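Local coordinates for protein BIFUNCTIONAL PROTEIN Proline utilization A (PutA) (Corynebacterium freiburgense, PDB 5UX5) that catalyses both steps of proline oxidation to glutamate, using an FAD-dependent proline dehydrogenase and an NAD-dependent aldehyde dehydrogenase joined in one chain, at residues R776-K790 with W801-W814. Sequence-based numbering, arbitrary orientation.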
loop_
_atom_site.group_PDB
_atom_site.type_symbol
_atom_site.label_atom_id
_atom_site.label_comp_id
_atom_site.label_asym_id
_atom_site.label_seq_id
_atom_site.Cartn_x
_atom_site.Cartn_y
_atom_site.Cartn_z
ATOM N N ARG A 776 1.742 17.160 24.075
ATOM C CA ARG A 776 0.996 16.446 25.105
ATOM C C ARG A 776 0.886 14.971 24.752
ATOM O O ARG A 776 1.083 14.097 25.609
ATOM C CB ARG A 776 -0.387 17.059 25.304
ATOM C CG ARG A 776 -1.231 16.267 26.290
ATOM C CD ARG A 776 -2.493 17.012 26.592
ATOM N NE ARG A 776 -3.341 16.408 27.612
ATOM C CZ ARG A 776 -4.469 16.978 28.012
ATOM N NH1 ARG A 776 -4.825 18.129 27.463
ATOM N NH2 ARG A 776 -5.221 16.422 28.949
ATOM N N GLY A 777 0.556 14.683 23.484
ATOM C CA GLY A 777 0.454 13.304 23.049
ATOM C C GLY A 777 1.751 12.529 23.194
ATOM O O GLY A 777 1.727 11.323 23.469
ATOM N N LEU A 778 2.896 13.205 23.025
ATOM C CA LEU A 778 4.200 12.547 23.096
ATOM C C LEU A 778 4.709 12.321 24.524
ATOM O O LEU A 778 5.397 11.319 24.760
ATOM C CB LEU A 778 5.235 13.363 22.330
ATOM C CG LEU A 778 5.143 13.407 20.813
ATOM C CD1 LEU A 778 5.989 14.560 20.323
ATOM C CD2 LEU A 778 5.574 12.089 20.177
ATOM N N THR A 779 4.389 13.201 25.492
ATOM C CA THR A 779 5.096 13.233 26.778
ATOM C C THR A 779 4.251 12.855 27.990
ATOM O O THR A 779 4.784 12.288 28.949
ATOM C CB THR A 779 5.682 14.629 27.041
ATOM O OG1 THR A 779 4.620 15.585 27.092
ATOM C CG2 THR A 779 6.645 15.032 25.963
ATOM N N THR A 780 2.949 13.094 27.948
ATOM C CA THR A 780 2.080 12.992 29.111
ATOM C C THR A 780 1.024 11.920 28.883
ATOM O O THR A 780 0.547 11.751 27.763
ATOM C CB THR A 780 1.387 14.339 29.407
ATOM O OG1 THR A 780 0.567 14.679 28.293
ATOM C CG2 THR A 780 2.378 15.483 29.647
ATOM N N LEU A 781 0.702 11.173 29.939
ATOM C CA LEU A 781 -0.339 10.154 29.949
ATOM C C LEU A 781 -1.611 10.661 30.627
ATOM O O LEU A 781 -1.601 11.662 31.343
ATOM C CB LEU A 781 0.153 8.906 30.668
ATOM C CG LEU A 781 1.416 8.283 30.073
ATOM C CD1 LEU A 781 2.702 8.764 30.753
ATOM C CD2 LEU A 781 1.310 6.808 30.237
ATOM N N GLU A 782 -2.729 9.986 30.357
ATOM C CA GLU A 782 -3.930 10.194 31.152
ATOM C C GLU A 782 -4.079 9.040 32.138
ATOM O O GLU A 782 -3.407 8.017 32.039
ATOM C CB GLU A 782 -5.186 10.327 30.280
ATOM C CG GLU A 782 -5.013 11.282 29.121
ATOM C CD GLU A 782 -5.308 12.714 29.489
ATOM O OE1 GLU A 782 -6.373 12.968 30.081
ATOM O OE2 GLU A 782 -4.471 13.588 29.164
ATOM N N THR A 783 -5.012 9.208 33.069
ATOM C CA THR A 783 -5.150 8.307 34.206
ATOM C C THR A 783 -5.391 6.874 33.759
ATOM O O THR A 783 -6.089 6.617 32.776
ATOM C CB THR A 783 -6.293 8.800 35.105
ATOM O OG1 THR A 783 -6.357 10.224 35.009
ATOM C CG2 THR A 783 -6.046 8.451 36.568
ATOM N N GLY A 784 -4.777 5.938 34.481
ATOM C CA GLY A 784 -4.874 4.521 34.188
ATOM C C GLY A 784 -4.050 4.037 33.020
ATOM O O GLY A 784 -3.851 2.817 32.888
ATOM N N GLU A 785 -3.497 4.944 32.216
ATOM C CA GLU A 785 -2.751 4.613 31.009
ATOM C C GLU A 785 -1.279 4.359 31.341
ATOM O O GLU A 785 -0.782 4.729 32.406
ATOM C CB GLU A 785 -2.896 5.747 29.988
ATOM C CG GLU A 785 -4.378 6.039 29.633
ATOM C CD GLU A 785 -4.570 7.140 28.594
ATOM O OE1 GLU A 785 -3.637 7.960 28.411
ATOM O OE2 GLU A 785 -5.651 7.168 27.941
ATOM N N SER A 786 -0.589 3.685 30.427
ATOM C CA SER A 786 0.841 3.450 30.568
ATOM C C SER A 786 1.469 3.475 29.178
ATOM O O SER A 786 0.792 3.247 28.176
ATOM C CB SER A 786 1.124 2.129 31.294
ATOM O OG SER A 786 0.248 1.124 30.815
ATOM N N TRP A 787 2.768 3.790 29.123
ATOM C CA TRP A 787 3.525 3.690 27.880
ATOM C C TRP A 787 4.015 2.257 27.713
ATOM O O TRP A 787 4.816 1.782 28.521
ATOM C CB TRP A 787 4.731 4.631 27.860
ATOM C CG TRP A 787 4.457 6.083 27.646
ATOM C CD1 TRP A 787 4.768 7.101 28.493
ATOM C CD2 TRP A 787 3.844 6.695 26.498
ATOM N NE1 TRP A 787 4.374 8.312 27.958
ATOM C CE2 TRP A 787 3.805 8.091 26.737
ATOM C CE3 TRP A 787 3.313 6.201 25.300
ATOM C CZ2 TRP A 787 3.265 8.991 25.827
ATOM C CZ3 TRP A 787 2.767 7.102 24.389
ATOM C CH2 TRP A 787 2.744 8.479 24.659
ATOM N N LEU A 788 3.538 1.573 26.664
ATOM C CA LEU A 788 4.173 0.327 26.234
ATOM C C LEU A 788 5.480 0.617 25.513
ATOM O O LEU A 788 6.435 -0.164 25.594
ATOM C CB LEU A 788 3.250 -0.471 25.311
ATOM C CG LEU A 788 1.978 -1.035 25.921
ATOM C CD1 LEU A 788 1.230 -1.819 24.863
ATOM C CD2 LEU A 788 2.322 -1.883 27.128
ATOM N N VAL A 789 5.512 1.704 24.752
ATOM C CA VAL A 789 6.727 2.255 24.172
ATOM C C VAL A 789 6.594 3.763 24.347
ATOM O O VAL A 789 5.585 4.336 23.923
ATOM C CB VAL A 789 6.890 1.883 22.682
ATOM C CG1 VAL A 789 8.107 2.557 22.085
ATOM C CG2 VAL A 789 6.945 0.367 22.478
ATOM N N LYS A 790 7.602 4.419 25.021
ATOM C CA LYS A 790 7.491 5.858 25.314
ATOM C C LYS A 790 8.284 6.661 24.290
ATOM O O LYS A 790 9.461 6.374 24.062
ATOM C CB LYS A 790 7.983 6.176 26.732
ATOM C CG LYS A 790 7.870 7.669 27.160
ATOM C CD LYS A 790 8.457 7.925 28.555
ATOM C CE LYS A 790 9.007 9.361 28.707
ATOM N NZ LYS A 790 8.119 10.365 29.413
ATOM N N TRP A 801 11.394 12.453 16.717
ATOM C CA TRP A 801 10.795 11.794 17.875
ATOM C C TRP A 801 10.601 10.315 17.577
ATOM O O TRP A 801 10.044 9.956 16.530
ATOM C CB TRP A 801 9.440 12.407 18.254
ATOM C CG TRP A 801 9.554 13.671 18.991
ATOM C CD1 TRP A 801 9.823 14.900 18.467
ATOM C CD2 TRP A 801 9.416 13.857 20.412
ATOM N NE1 TRP A 801 9.863 15.843 19.476
ATOM C CE2 TRP A 801 9.621 15.227 20.677
ATOM C CE3 TRP A 801 9.139 12.999 21.484
ATOM C CZ2 TRP A 801 9.551 15.755 21.958
ATOM C CZ3 TRP A 801 9.081 13.533 22.766
ATOM C CH2 TRP A 801 9.279 14.892 22.985
ATOM N N SER A 802 11.029 9.462 18.506
ATOM C CA SER A 802 10.774 8.038 18.369
ATOM C C SER A 802 9.286 7.775 18.633
ATOM O O SER A 802 8.622 8.569 19.294
ATOM C CB SER A 802 11.680 7.235 19.326
ATOM O OG SER A 802 11.046 6.818 20.534
ATOM N N PRO A 803 8.728 6.693 18.089
ATOM C CA PRO A 803 7.284 6.460 18.243
ATOM C C PRO A 803 6.950 5.987 19.641
ATOM O O PRO A 803 7.791 5.420 20.341
ATOM C CB PRO A 803 6.990 5.354 17.230
ATOM C CG PRO A 803 8.322 4.614 17.085
ATOM C CD PRO A 803 9.401 5.630 17.305
ATOM N N GLY A 804 5.677 6.162 20.020
ATOM C CA GLY A 804 5.197 5.688 21.300
ATOM C C GLY A 804 3.870 4.963 21.173
ATOM O O GLY A 804 3.169 5.101 20.191
ATOM N N ILE A 805 3.537 4.175 22.190
ATOM C CA ILE A 805 2.274 3.436 22.231
ATOM C C ILE A 805 1.691 3.542 23.649
ATOM O O ILE A 805 2.303 3.059 24.613
ATOM C CB ILE A 805 2.457 1.964 21.824
ATOM C CG1 ILE A 805 3.003 1.863 20.405
ATOM C CG2 ILE A 805 1.178 1.162 22.004
ATOM C CD1 ILE A 805 3.352 0.478 20.029
ATOM N N ARG A 806 0.530 4.206 23.776
ATOM C CA ARG A 806 -0.274 4.203 25.000
ATOM C C ARG A 806 -1.179 2.985 25.071
ATOM O O ARG A 806 -1.818 2.610 24.078
ATOM C CB ARG A 806 -1.198 5.403 25.058
ATOM C CG ARG A 806 -0.552 6.674 24.919
ATOM C CD ARG A 806 -1.608 7.727 24.895
ATOM N NE ARG A 806 -0.913 8.989 24.792
ATOM C CZ ARG A 806 -1.052 9.983 25.643
ATOM N NH1 ARG A 806 -1.905 9.868 26.656
ATOM N NH2 ARG A 806 -0.342 11.089 25.459
ATOM N N ASP A 807 -1.305 2.435 26.273
ATOM C CA ASP A 807 -2.197 1.326 26.578
ATOM C C ASP A 807 -3.332 1.800 27.496
ATOM O O ASP A 807 -3.167 2.726 28.304
ATOM C CB ASP A 807 -1.370 0.191 27.215
ATOM C CG ASP A 807 -2.034 -1.166 27.141
ATOM O OD1 ASP A 807 -3.063 -1.318 26.452
ATOM O OD2 ASP A 807 -1.463 -2.109 27.737
ATOM N N ASN A 808 -4.491 1.142 27.375
ATOM C CA ASN A 808 -5.658 1.399 28.227
ATOM C C ASN A 808 -6.246 2.799 27.996
ATOM O O ASN A 808 -6.709 3.459 28.929
ATOM C CB ASN A 808 -5.300 1.178 29.698
ATOM C CG ASN A 808 -4.941 -0.266 29.988
ATOM O OD1 ASN A 808 -5.625 -1.191 29.548
ATOM N ND2 ASN A 808 -3.827 -0.468 30.674
ATOM N N VAL A 809 -6.222 3.256 26.747
ATOM C CA VAL A 809 -6.877 4.510 26.386
ATOM C C VAL A 809 -8.383 4.310 26.501
ATOM O O VAL A 809 -8.957 3.430 25.852
ATOM C CB VAL A 809 -6.470 4.943 24.970
ATOM C CG1 VAL A 809 -7.370 6.031 24.462
ATOM C CG2 VAL A 809 -5.037 5.426 24.969
ATOM N N ARG A 810 -9.061 5.156 27.377
ATOM C CA ARG A 810 -10.457 4.835 27.648
ATOM C C ARG A 810 -11.393 5.693 26.799
ATOM O O ARG A 810 -11.025 6.802 26.401
ATOM C CB ARG A 810 -10.765 5.039 29.135
ATOM C CG ARG A 810 -10.074 4.066 30.098
ATOM C CD ARG A 810 -10.529 2.623 29.872
ATOM N NE ARG A 810 -11.988 2.471 29.865
ATOM C CZ ARG A 810 -12.622 1.306 29.721
ATOM N NH1 ARG A 810 -11.924 0.179 29.571
ATOM N NH2 ARG A 810 -13.952 1.262 29.733
ATOM N N PRO A 811 -12.620 5.230 26.524
ATOM C CA PRO A 811 -13.548 6.018 25.691
ATOM C C PRO A 811 -13.916 7.348 26.334
ATOM O O PRO A 811 -14.387 7.401 27.472
ATOM C CB PRO A 811 -14.778 5.109 25.583
ATOM C CG PRO A 811 -14.728 4.267 26.810
ATOM C CD PRO A 811 -13.256 3.993 27.015
ATOM N N GLY A 812 -13.753 8.427 25.572
ATOM C CA GLY A 812 -14.035 9.750 26.068
ATOM C C GLY A 812 -12.865 10.412 26.744
ATOM O O GLY A 812 -12.961 11.599 27.090
ATOM N N SER A 813 -11.769 9.675 26.950
ATOM C CA SER A 813 -10.519 10.252 27.406
ATOM C C SER A 813 -9.978 11.233 26.370
ATOM O O SER A 813 -10.411 11.268 25.214
ATOM C CB SER A 813 -9.482 9.155 27.662
ATOM O OG SER A 813 -8.606 8.970 26.553
ATOM N N TRP A 814 -8.974 12.010 26.787
ATOM C CA TRP A 814 -8.437 13.044 25.909
ATOM C C TRP A 814 -7.854 12.443 24.627
ATOM O O TRP A 814 -8.121 12.939 23.525
ATOM C CB TRP A 814 -7.401 13.893 26.644
ATOM C CG TRP A 814 -6.831 14.960 25.744
ATOM C CD1 TRP A 814 -7.395 16.172 25.438
ATOM C CD2 TRP A 814 -5.588 14.902 25.016
ATOM N NE1 TRP A 814 -6.580 16.870 24.573
ATOM C CE2 TRP A 814 -5.467 16.113 24.298
ATOM C CE3 TRP A 814 -4.567 13.948 24.910
ATOM C CZ2 TRP A 814 -4.365 16.390 23.483
ATOM C CZ3 TRP A 814 -3.476 14.224 24.103
ATOM C CH2 TRP A 814 -3.382 15.434 23.400
#
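The R776 guanidinium lies flat on one face of the W814 indole, centres 3.7 Å apart and planes 7° apart, a cation-pi stack. The R776 chain is extended, with CG anti to the backbone N (chi1 175°), and this lays CD over the six-membered ring. A salt bridge from R776 NH2 to E782 OE2, 2.9 Å, holds the guanidinium from the side. H818 also stacks on W814. L778 CD1 sits over the centre of one face of W801. W787 has L781 CG on one face and K790 CG on the other, both toward the rim, with I805 O and G777 O at its edge. Its CZ3 touches R806 CG at 3.4 Å.

R806 reaches beside W787 to the end of helix 772-779. Its NH2 gives a nearly straight bond to G777 O, 2.9 Å, in the guanidinium plane. Its NH1 meets E785 OE1 at 3.1 Å in a salt bridge, carboxylate and guanidinium planes 83° apart. The same OE1 accepts E782 N, so it links the turn 782-785 to R806.

Segment 786-789 pairs antiparallel with 805-807. D807 N bonds to S786 O at 2.9 Å, and I805 N to V789 O at 2.7 Å. L788 and V789 both face I805, a classic beta bulge. This antiparallel pair lies in the aldehyde dehydrogenase part. Strand 804-807 also pairs in parallel with strand 824-830, and I805, L788 and V789 pack against helix 740-750.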